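Local coordinates for leucine--tRNA ligase (Agrobacterium radiobacter, PDB 5AH5), which probably charges tRNA(Leu) with L-leucine at the expense of ATP, releasing AMP and diphosphate, at residues M38-S43 with D104-S109; L82-A87 with K97-A102; G49-Y54 with M111-G116. All coordinates share one frame; numbering follows the deposited sequence.

Helix 95-112 and the turn that follows it supply one side of all three contacts: residues 97-102 in contact 2, 104-109 in contact 1 and 111-116 in contact 3. Contact 1 is central, its centre about 10 Å from the centres of each of the others, which are themselves about 20 Å apart and do not touch. Thr42 OG1 of contact 1 packs 3.3 Å from Thr99 CG2 of contact 2, and Tyr54 OH of contact 3 lies 2.6 Å from Met38 O of contact 1, a probable hydrogen bond. Contacts 1 and 3 both touch the leucyl-adenylate analogue; in contact 2 the side chain of Ala84 is about 10 Å from it.

Contact 1: M38-S43 with D104-S109. With LSS (5'-O-(L-leucylsulfamoyl)adenosine), chain I.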
loop_
_atom_site.group_PDB
_atom_site.type_symbol
_atom_site.label_atom_id
_atom_site.label_comp_id
_atom_site.label_asym_id
_atom_site.label_seq_id
_atom_site.Cartn_x
_atom_site.Cartn_y
_atom_site.Cartn_z
ATOM N N MET B 38 4.241 -1.429 5.013
ATOM C CA MET B 38 4.657 -0.027 4.853
ATOM C C MET B 38 5.413 0.445 6.070
ATOM O O MET B 38 4.868 0.521 7.191
ATOM C CB MET B 38 3.488 0.881 4.507
ATOM C CG MET B 38 2.981 0.680 3.115
ATOM S SD MET B 38 1.616 1.812 2.857
ATOM C CE MET B 38 0.872 1.156 1.402
ATOM N N PHE B 39 6.727 0.665 5.865
ATOM C CA PHE B 39 7.642 1.070 6.973
ATOM C C PHE B 39 7.233 2.404 7.616
ATOM O O PHE B 39 6.627 3.218 6.970
ATOM C CB PHE B 39 9.132 0.933 6.567
ATOM C CG PHE B 39 9.716 2.036 5.674
ATOM C CD1 PHE B 39 8.977 2.701 4.707
ATOM C CD2 PHE B 39 11.092 2.293 5.718
ATOM C CE1 PHE B 39 9.574 3.631 3.896
ATOM C CE2 PHE B 39 11.674 3.236 4.894
ATOM C CZ PHE B 39 10.943 3.882 3.963
ATOM N N PRO B 40 7.342 2.523 8.923
ATOM C CA PRO B 40 6.772 3.640 9.597
ATOM C C PRO B 40 7.630 4.950 9.594
ATOM O O PRO B 40 8.847 4.883 9.587
ATOM C CB PRO B 40 6.681 3.163 11.008
ATOM C CG PRO B 40 7.793 2.271 11.169
ATOM C CD PRO B 40 7.971 1.605 9.844
ATOM N N TYR B 41 6.972 6.106 9.668
ATOM C CA TYR B 41 7.678 7.393 9.919
ATOM C C TYR B 41 8.209 7.389 11.326
ATOM O O TYR B 41 7.543 7.007 12.291
ATOM C CB TYR B 41 6.759 8.609 9.716
ATOM C CG TYR B 41 6.335 8.845 8.259
ATOM C CD1 TYR B 41 7.297 9.070 7.268
ATOM C CD2 TYR B 41 4.978 8.851 7.872
ATOM C CE1 TYR B 41 6.950 9.331 5.982
ATOM C CE2 TYR B 41 4.625 9.106 6.525
ATOM C CZ TYR B 41 5.606 9.300 5.599
ATOM O OH TYR B 41 5.329 9.514 4.264
ATOM N N THR B 42 9.385 7.943 11.502
ATOM C CA THR B 42 9.947 8.034 12.832
ATOM C C THR B 42 9.492 9.325 13.530
ATOM O O THR B 42 10.334 10.153 13.961
ATOM C CB THR B 42 11.492 7.943 12.748
ATOM O OG1 THR B 42 11.955 8.952 11.836
ATOM C CG2 THR B 42 11.857 6.593 12.223
ATOM N N SER B 43 8.173 9.442 13.734
ATOM C CA SER B 43 7.574 10.626 14.286
ATOM C C SER B 43 7.088 10.445 15.698
ATOM O O SER B 43 6.465 11.326 16.252
ATOM C CB SER B 43 6.458 11.079 13.400
ATOM O OG SER B 43 5.455 10.058 13.226
ATOM N N ASP B 104 14.674 3.561 18.085
ATOM C CA ASP B 104 15.025 2.711 19.202
ATOM C C ASP B 104 13.722 2.265 19.951
ATOM O O ASP B 104 13.570 1.099 20.286
ATOM C CB ASP B 104 15.891 3.442 20.181
ATOM C CG ASP B 104 17.368 3.717 19.663
ATOM O OD1 ASP B 104 17.794 3.205 18.592
ATOM O OD2 ASP B 104 18.089 4.492 20.369
ATOM N N SER B 105 12.828 3.203 20.222
ATOM C CA SER B 105 11.514 2.895 20.871
ATOM C C SER B 105 10.671 1.936 19.977
ATOM O O SER B 105 10.149 0.984 20.459
ATOM C CB SER B 105 10.754 4.187 21.104
ATOM O OG SER B 105 9.482 3.970 21.616
ATOM N N MET B 106 10.564 2.208 18.682
ATOM C CA MET B 106 9.729 1.399 17.791
ATOM C C MET B 106 10.299 0.005 17.625
ATOM O O MET B 106 9.559 -0.969 17.662
ATOM C CB MET B 106 9.503 2.036 16.438
ATOM C CG MET B 106 8.448 3.143 16.484
ATOM S SD MET B 106 8.015 3.827 14.902
ATOM C CE MET B 106 9.557 4.359 14.334
ATOM N N LYS B 107 11.619 -0.088 17.480
ATOM C CA LYS B 107 12.280 -1.357 17.350
ATOM C C LYS B 107 12.131 -2.208 18.605
ATOM O O LYS B 107 11.789 -3.449 18.515
ATOM C CB LYS B 107 13.756 -1.165 16.950
ATOM C CG LYS B 107 14.517 -2.476 16.720
ATOM C CD LYS B 107 15.868 -2.231 16.030
ATOM C CE LYS B 107 16.745 -3.475 16.164
ATOM N NZ LYS B 107 17.928 -3.338 15.284
ATOM N N ARG B 108 12.269 -1.574 19.750
ATOM C CA ARG B 108 12.019 -2.281 20.986
ATOM C C ARG B 108 10.527 -2.804 21.081
ATOM O O ARG B 108 10.303 -3.893 21.555
ATOM C CB ARG B 108 12.288 -1.450 22.218
ATOM C CG ARG B 108 13.753 -1.260 22.597
ATOM C CD ARG B 108 13.934 -0.494 23.913
ATOM N NE ARG B 108 15.123 0.371 23.771
ATOM C CZ ARG B 108 15.142 1.699 23.572
ATOM N NH1 ARG B 108 14.033 2.454 23.564
ATOM N NH2 ARG B 108 16.323 2.293 23.433
ATOM N N SER B 109 9.568 -1.980 20.728
ATOM C CA SER B 109 8.150 -2.342 20.831
ATOM C C SER B 109 7.869 -3.579 19.917
ATOM O O SER B 109 7.236 -4.569 20.357
ATOM C CB SER B 109 7.331 -1.153 20.403
ATOM O OG SER B 109 7.358 -0.216 21.438
HETATM C C1 LSS I . 3.842 5.767 6.620
HETATM N N1 LSS I . -4.737 1.779 11.752
HETATM O O1 LSS I . 2.694 5.906 6.257
HETATM S S1 LSS I . 3.184 5.572 8.988
HETATM C C2 LSS I . -4.254 0.976 10.807
HETATM N N2 LSS I . 4.190 5.613 7.884
HETATM O O2 LSS I . -1.453 2.716 7.132
HETATM N N3 LSS I . -3.063 1.183 10.203
HETATM O O3 LSS I . 0.642 1.107 6.338
HETATM C C4 LSS I . -2.326 2.254 10.584
HETATM N N4 LSS I . 6.295 5.970 6.196
HETATM O O4 LSS I . 1.000 1.836 9.535
HETATM C C5 LSS I . -2.820 3.174 11.501
HETATM O O5 LSS I . 2.257 4.293 8.756
HETATM C C6 LSS I . -4.058 2.938 12.073
HETATM N N6 LSS I . -4.517 3.802 13.015
HETATM C C7 LSS I . 5.830 4.612 3.433
HETATM N N7 LSS I . -1.894 4.158 11.639
HETATM C C8 LSS I . -0.868 3.892 10.785
HETATM C C9 LSS I . 4.865 4.641 4.621
HETATM N N9 LSS I . -1.133 2.709 10.171
HETATM C CA LSS I . 4.941 5.827 5.600
HETATM C C10 LSS I . 5.444 5.730 2.452
HETATM C C11 LSS I . 5.803 3.168 2.817
HETATM O O1A LSS I . 2.222 6.672 9.144
HETATM C C21 LSS I . -0.348 2.045 9.149
HETATM C C22 LSS I . -0.283 2.836 7.889
HETATM C C23 LSS I . 0.944 2.251 7.185
HETATM C C24 LSS I . 1.807 1.888 8.376
HETATM C C25 LSS I . 2.815 2.983 8.729
HETATM O O2A LSS I . 3.792 5.294 10.271
#
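Thr42 and Met106 mark the closest approach of the two backbones, with Thr42 CA 8.3 Å from Met106 CA. Segment 38-43 is irregular, whereas 104-109 is continuous helix. Thr42 is the centre of an inverse gamma turn, closed by a weak bond from Ser43 N to Tyr41 O, and no hydrogen bond links the segments. Met106 bridges the gap: its chain is extended as far as SD and then bends (chi3 -57°), turning the methyl onto the turn. There CE meets Thr42 CG2 at 3.8 Å, the two side chains crossing at about a right angle, and also lies 3.9 Å from Tyr41 O. The sulfur slides past the proline ring, Met106 SD standing 4.1 Å from Pro40 CG. The loop so backed holds the leucyl-sulfamoyl part of the adenylate analogue (LSS). Phe39 O accepts a hydrogen bond from LSS N4 at 2.9 Å, while Tyr41 N makes a weak one to LSS O2A. The CA-CB bond of Tyr41 points away from the helix, and its ring offers a face to the same amino nitrogen: N4 sits 3.2 Å above the ring plane, over its centre, where a positive charge would probably be favoured by the pi electrons. Phe39 instead meets the leucyl branch with its ring edge, Phe39 CD1 lying 3.7 Å from LSS C11. The segment carries the start of the predicted HIGH region, between strand 32-37 and helix 48-66. Pro40 touches His50 and Tyr54 on that helix, Thr42 touches Ala84 on helix 82-91, and helix 95-112 packs behind through Met106 and, round Thr42, through Thr99, Ala102 and Ile103.

Contact 2: L82-A87 with K97-A102; sequences LPAENA and KFTQDA
Apolar contact is led by Phe98 against Ala87; the two segments together bury 164 Å². The methyl Ala87 CB is 3.6 Å from Phe98 CE1, and the Ala87 peptide continues along the ring: its carbonyl carbon, Ala87 C, stands 4.0 Å above one face, offset toward the rim, with Ala87 O 3.8 Å from Phe98 CE2. The torsion at chi1 (-180°) sends the Phe98 ring away from its own backbone N and out across the gap. A methyl-to-hydroxyl touch lies one turn earlier on helix 82-91, where Ala84 CB rests 3.7 Å from Thr99 OG1; it marks the point where the backbones come nearest, Ala84 CA being 6.3 Å from Thr99 CA. The two short helical segments cross steeply, at 108° between their N-to-C directions and with their axes 9.5 Å apart at closest approach. They belong to helices 82-91 and 95-112, two consecutive helices of the class I catalytic domain, joined by a short connection, that follow strand 70-72, an outermost strand of its parallel sheet. Phe98 goes on to touch Ala88 and Phe91 of helix 82-91, and its side chain is about 7 Å from that of Lys575, predicted to bind ATP and part of a KMSKS-like sequence. Hydrogen bonding does not cross between the segments. Thr99 OG1, set beside its backbone N, is bonded within its own helix to Pro95 O. On the first helix, Glu85 forms a salt bridge with Arg421, to which Asn86 also bonds.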
loop_
_atom_site.group_PDB
_atom_site.type_symbol
_atom_site.label_atom_id
_atom_site.label_comp_id
_atom_site.label_asym_id
_atom_site.label_seq_id
_atom_site.Cartn_x
_atom_site.Cartn_y
_atom_site.Cartn_z
ATOM N N LEU B 82 9.120 15.654 6.414
ATOM C CA LEU B 82 8.226 16.392 7.249
ATOM C C LEU B 82 7.795 15.720 8.490
ATOM O O LEU B 82 7.796 16.369 9.525
ATOM C CB LEU B 82 7.051 16.885 6.445
ATOM C CG LEU B 82 7.397 17.797 5.308
ATOM C CD1 LEU B 82 6.094 18.269 4.675
ATOM C CD2 LEU B 82 8.195 19.006 5.807
ATOM N N PRO B 83 7.486 14.379 8.442
ATOM C CA PRO B 83 6.927 13.819 9.641
ATOM C C PRO B 83 7.828 13.721 10.825
ATOM O O PRO B 83 7.438 14.102 11.965
ATOM C CB PRO B 83 6.370 12.436 9.190
ATOM C CG PRO B 83 6.090 12.616 7.753
ATOM C CD PRO B 83 7.194 13.541 7.263
ATOM N N ALA B 84 9.017 13.160 10.621
ATOM C CA ALA B 84 10.015 13.198 11.681
ATOM C C ALA B 84 10.327 14.661 12.067
ATOM O O ALA B 84 10.472 14.961 13.240
ATOM C CB ALA B 84 11.327 12.541 11.228
ATOM N N GLU B 85 10.500 15.503 11.072
ATOM C CA GLU B 85 11.070 16.864 11.322
ATOM C C GLU B 85 10.087 17.714 12.190
ATOM O O GLU B 85 10.490 18.332 13.207
ATOM C CB GLU B 85 11.453 17.576 10.028
ATOM C CG GLU B 85 12.250 18.883 10.399
ATOM C CD GLU B 85 12.721 19.687 9.242
ATOM O OE1 GLU B 85 12.129 19.614 8.182
ATOM O OE2 GLU B 85 13.740 20.424 9.388
ATOM N N ASN B 86 8.802 17.702 11.804
ATOM C CA ASN B 86 7.720 18.400 12.569
ATOM C C ASN B 86 7.591 17.789 13.931
ATOM O O ASN B 86 7.421 18.488 14.926
ATOM C CB ASN B 86 6.380 18.378 11.779
ATOM C CG ASN B 86 6.467 19.223 10.538
ATOM O OD1 ASN B 86 7.294 20.128 10.475
ATOM N ND2 ASN B 86 5.664 18.945 9.559
ATOM N N ALA B 87 7.744 16.476 14.069
ATOM C CA ALA B 87 7.552 15.937 15.417
ATOM C C ALA B 87 8.724 16.351 16.314
ATOM O O ALA B 87 8.580 16.630 17.539
ATOM C CB ALA B 87 7.394 14.447 15.393
ATOM N N LYS B 97 18.436 13.377 16.743
ATOM C CA LYS B 97 18.267 12.811 18.053
ATOM C C LYS B 97 16.797 12.271 18.224
ATOM O O LYS B 97 16.542 11.237 18.873
ATOM C CB LYS B 97 18.551 13.892 19.092
ATOM C CG LYS B 97 19.914 14.576 18.996
ATOM C CD LYS B 97 20.925 13.934 19.935
ATOM C CE LYS B 97 22.133 14.858 20.089
ATOM N NZ LYS B 97 22.707 14.780 21.457
ATOM N N PHE B 98 15.841 12.982 17.656
ATOM C CA PHE B 98 14.415 12.610 17.871
ATOM C C PHE B 98 14.169 11.307 17.084
ATOM O O PHE B 98 13.629 10.380 17.599
ATOM C CB PHE B 98 13.449 13.728 17.444
ATOM C CG PHE B 98 11.996 13.387 17.660
ATOM C CD1 PHE B 98 11.288 12.705 16.686
ATOM C CD2 PHE B 98 11.348 13.736 18.841
ATOM C CE1 PHE B 98 9.951 12.379 16.871
ATOM C CE2 PHE B 98 9.980 13.433 19.028
ATOM C CZ PHE B 98 9.300 12.762 18.050
ATOM N N THR B 99 14.610 11.303 15.837
ATOM C CA THR B 99 14.508 10.163 14.967
ATOM C C THR B 99 15.130 8.920 15.539
ATOM O O THR B 99 14.482 7.889 15.531
ATOM C CB THR B 99 15.158 10.447 13.669
ATOM O OG1 THR B 99 14.365 11.405 13.053
ATOM C CG2 THR B 99 15.156 9.234 12.761
ATOM N N GLN B 100 16.371 9.017 16.004
ATOM C CA GLN B 100 17.027 7.860 16.630
ATOM C C GLN B 100 16.268 7.297 17.840
ATOM O O GLN B 100 16.194 6.061 18.008
ATOM C CB GLN B 100 18.528 8.123 17.004
ATOM C CG GLN B 100 19.256 6.865 17.518
ATOM C CD GLN B 100 19.386 5.793 16.407
ATOM O OE1 GLN B 100 19.776 6.101 15.311
ATOM N NE2 GLN B 100 18.962 4.558 16.680
ATOM N N ASP B 101 15.825 8.163 18.739
ATOM C CA ASP B 101 14.953 7.759 19.861
ATOM C C ASP B 101 13.681 7.013 19.387
ATOM O O ASP B 101 13.236 6.126 20.073
ATOM C CB ASP B 101 14.561 8.962 20.719
ATOM C CG ASP B 101 13.361 8.696 21.709
ATOM O OD1 ASP B 101 12.137 8.789 21.316
ATOM O OD2 ASP B 101 13.634 8.447 22.910
ATOM N N ALA B 102 13.102 7.427 18.269
ATOM C CA ALA B 102 11.838 6.863 17.821
ATOM C C ALA B 102 12.133 5.500 17.236
ATOM O O ALA B 102 11.368 4.544 17.427
ATOM C CB ALA B 102 11.165 7.779 16.833
#

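Contact 3: G49-Y54 with M111-G116. With LSS (5'-O-(L-leucylsulfamoyl)adenosine), chain I.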
loop_
_atom_site.group_PDB
_atom_site.type_symbol
_atom_site.label_atom_id
_atom_site.label_comp_id
_atom_site.label_asym_id
_atom_site.label_seq_id
_atom_site.Cartn_x
_atom_site.Cartn_y
_atom_site.Cartn_z
ATOM N N GLY B 49 -2.216 0.952 15.670
ATOM C CA GLY B 49 -2.429 0.765 14.266
ATOM C C GLY B 49 -1.308 0.056 13.566
ATOM O O GLY B 49 -1.548 -0.822 12.706
ATOM N N HIS B 50 -0.058 0.455 13.900
ATOM C CA HIS B 50 1.080 -0.277 13.428
ATOM C C HIS B 50 1.061 -1.736 13.842
ATOM O O HIS B 50 1.524 -2.564 13.093
ATOM C CB HIS B 50 2.409 0.339 13.986
ATOM C CG HIS B 50 2.660 1.761 13.573
ATOM N ND1 HIS B 50 3.023 2.731 14.471
ATOM C CD2 HIS B 50 2.730 2.344 12.357
ATOM C CE1 HIS B 50 3.286 3.859 13.845
ATOM N NE2 HIS B 50 3.093 3.655 12.559
ATOM N N VAL B 51 0.731 -2.007 15.104
ATOM C CA VAL B 51 0.695 -3.321 15.589
ATOM C C VAL B 51 -0.229 -4.200 14.715
ATOM O O VAL B 51 0.111 -5.349 14.428
ATOM C CB VAL B 51 0.187 -3.393 17.015
ATOM C CG1 VAL B 51 0.158 -4.835 17.494
ATOM C CG2 VAL B 51 1.053 -2.563 17.915
ATOM N N ARG B 52 -1.346 -3.630 14.254
ATOM C CA ARG B 52 -2.298 -4.375 13.412
ATOM C C ARG B 52 -1.669 -4.677 12.049
ATOM O O ARG B 52 -1.707 -5.821 11.550
ATOM C CB ARG B 52 -3.610 -3.632 13.206
ATOM C CG ARG B 52 -4.590 -4.484 12.416
ATOM C CD ARG B 52 -5.836 -3.746 12.055
ATOM N NE ARG B 52 -6.884 -4.666 11.639
ATOM C CZ ARG B 52 -8.039 -4.292 11.148
ATOM N NH1 ARG B 52 -8.340 -2.972 11.074
ATOM N NH2 ARG B 52 -8.940 -5.227 10.769
ATOM N N ASN B 53 -1.134 -3.625 11.450
ATOM C CA ASN B 53 -0.488 -3.684 10.174
ATOM C C ASN B 53 0.674 -4.738 10.115
ATOM O O ASN B 53 0.795 -5.523 9.153
ATOM C CB ASN B 53 0.020 -2.290 9.851
ATOM C CG ASN B 53 0.432 -2.109 8.445
ATOM O OD1 ASN B 53 0.512 -0.955 7.990
ATOM N ND2 ASN B 53 0.742 -3.188 7.734
ATOM N N TYR B 54 1.407 -4.832 11.196
ATOM C CA TYR B 54 2.650 -5.570 11.240
ATOM C C TYR B 54 2.410 -7.003 11.750
ATOM O O TYR B 54 3.134 -7.951 11.419
ATOM C CB TYR B 54 3.728 -4.777 12.014
ATOM C CG TYR B 54 4.057 -3.375 11.434
ATOM C CD1 TYR B 54 3.878 -3.090 10.105
ATOM C CD2 TYR B 54 4.599 -2.346 12.227
ATOM C CE1 TYR B 54 4.154 -1.875 9.566
ATOM C CE2 TYR B 54 4.878 -1.072 11.662
ATOM C CZ TYR B 54 4.652 -0.828 10.365
ATOM O OH TYR B 54 4.951 0.408 9.747
ATOM N N MET B 111 10.119 -5.899 18.719
ATOM C CA MET B 111 10.740 -7.063 19.299
ATOM C C MET B 111 9.940 -7.594 20.473
ATOM O O MET B 111 9.785 -8.810 20.593
ATOM C CB MET B 111 12.201 -6.815 19.692
ATOM C CG MET B 111 13.089 -6.451 18.530
ATOM S SD MET B 111 14.832 -6.021 18.948
ATOM C CE MET B 111 14.766 -4.869 20.314
ATOM N N GLN B 112 9.377 -6.724 21.285
ATOM C CA GLN B 112 8.594 -7.176 22.427
ATOM C C GLN B 112 7.235 -7.830 22.029
ATOM O O GLN B 112 6.733 -8.598 22.798
ATOM C CB GLN B 112 8.338 -6.050 23.420
ATOM C CG GLN B 112 9.638 -5.673 24.150
ATOM C CD GLN B 112 9.547 -4.389 24.968
ATOM O OE1 GLN B 112 8.469 -3.834 25.148
ATOM N NE2 GLN B 112 10.687 -3.929 25.486
ATOM N N LEU B 113 6.713 -7.444 20.872
ATOM C CA LEU B 113 5.580 -8.064 20.220
ATOM C C LEU B 113 5.899 -9.382 19.548
ATOM O O LEU B 113 4.981 -10.064 19.147
ATOM C CB LEU B 113 4.927 -7.115 19.214
ATOM C CG LEU B 113 3.961 -6.175 19.960
ATOM C CD1 LEU B 113 3.856 -4.856 19.272
ATOM C CD2 LEU B 113 2.517 -6.761 20.070
ATOM N N GLY B 114 7.174 -9.759 19.465
ATOM C CA GLY B 114 7.567 -10.992 18.842
ATOM C C GLY B 114 7.483 -10.917 17.356
ATOM O O GLY B 114 7.341 -11.929 16.700
ATOM N N PHE B 115 7.582 -9.732 16.789
ATOM C CA PHE B 115 7.621 -9.609 15.377
ATOM C C PHE B 115 9.007 -10.054 14.820
ATOM O O PHE B 115 10.074 -9.474 15.149
ATOM C CB PHE B 115 7.308 -8.163 14.925
ATOM C CG PHE B 115 5.892 -7.676 15.187
ATOM C CD1 PHE B 115 4.818 -8.528 15.335
ATOM C CD2 PHE B 115 5.654 -6.312 15.222
ATOM C CE1 PHE B 115 3.522 -8.019 15.534
ATOM C CE2 PHE B 115 4.399 -5.795 15.393
ATOM C CZ PHE B 115 3.310 -6.658 15.569
ATOM N N GLY B 116 8.975 -11.029 13.903
ATOM C CA GLY B 116 10.168 -11.747 13.459
ATOM C C GLY B 116 10.775 -11.148 12.195
ATOM O O GLY B 116 10.659 -11.709 11.162
HETATM C C1 LSS I . 3.842 5.767 6.620
HETATM N N1 LSS I . -4.737 1.779 11.752
HETATM O O1 LSS I . 2.694 5.906 6.257
HETATM S S1 LSS I . 3.184 5.572 8.988
HETATM C C2 LSS I . -4.254 0.976 10.807
HETATM N N2 LSS I . 4.190 5.613 7.884
HETATM O O2 LSS I . -1.453 2.716 7.132
HETATM N N3 LSS I . -3.063 1.183 10.203
HETATM O O3 LSS I . 0.642 1.107 6.338
HETATM C C4 LSS I . -2.326 2.254 10.584
HETATM N N4 LSS I . 6.295 5.970 6.196
HETATM O O4 LSS I . 1.000 1.836 9.535
HETATM C C5 LSS I . -2.820 3.174 11.501
HETATM O O5 LSS I . 2.257 4.293 8.756
HETATM C C6 LSS I . -4.058 2.938 12.073
HETATM N N6 LSS I . -4.517 3.802 13.015
HETATM C C7 LSS I . 5.830 4.612 3.433
HETATM N N7 LSS I . -1.894 4.158 11.639
HETATM C C8 LSS I . -0.868 3.892 10.785
HETATM C C9 LSS I . 4.865 4.641 4.621
HETATM N N9 LSS I . -1.133 2.709 10.171
HETATM C CA LSS I . 4.941 5.827 5.600
HETATM C C10 LSS I . 5.444 5.730 2.452
HETATM C C11 LSS I . 5.803 3.168 2.817
HETATM O O1A LSS I . 2.222 6.672 9.144
HETATM C C21 LSS I . -0.348 2.045 9.149
HETATM C C22 LSS I . -0.283 2.836 7.889
HETATM C C23 LSS I . 0.944 2.251 7.185
HETATM C C24 LSS I . 1.807 1.888 8.376
HETATM C C25 LSS I . 2.815 2.983 8.729
HETATM O O2A LSS I . 3.792 5.294 10.271
#
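The helix that carries the end of the predicted HIGH signature, Gly49 and His50, is backed on the side of Val51 and Tyr54 by Leu113 and Phe115. Val51 and Leu113 cross at about a right angle, Val51 CG2 lying 3.9 Å from Leu113 CD1. The Phe115 ring is sandwiched: Tyr54 C stands 3.9 Å above one face, toward the rim, while Leu113 CB sits 3.8 Å above the centre of the other. At its tip Phe115 CZ comes 3.6 Å from Val51 O, and Phe115 CE2 packs against Tyr54 CB. Gly114, with positive phi, turns the chain in a Schellman motif and thereby places Leu113 and Phe115 together against the helix. The adenylate analogue (LSS) occupies another side of that helix. His50 NE2 donates to LSS O2A at 2.9 Å with an angle of 162°, the acceptor lying at the ring edge near its plane. With CG swung opposite the main-chain N (chi1 -167°), Asn53 reaches the ribose through OD1, which accepts a 2.6 Å bond from LSS O3. Gly49, having no side chain, lets LSS C6 of the adenine come within 3.5 Å of its CA. Outside the two segments, Gly116 N bonds to Asp58 and Gly114 O to Arg62, both on helix 48-66, while helix 592-601 meets Val51 through Leu599 and Phe115 through Arg596.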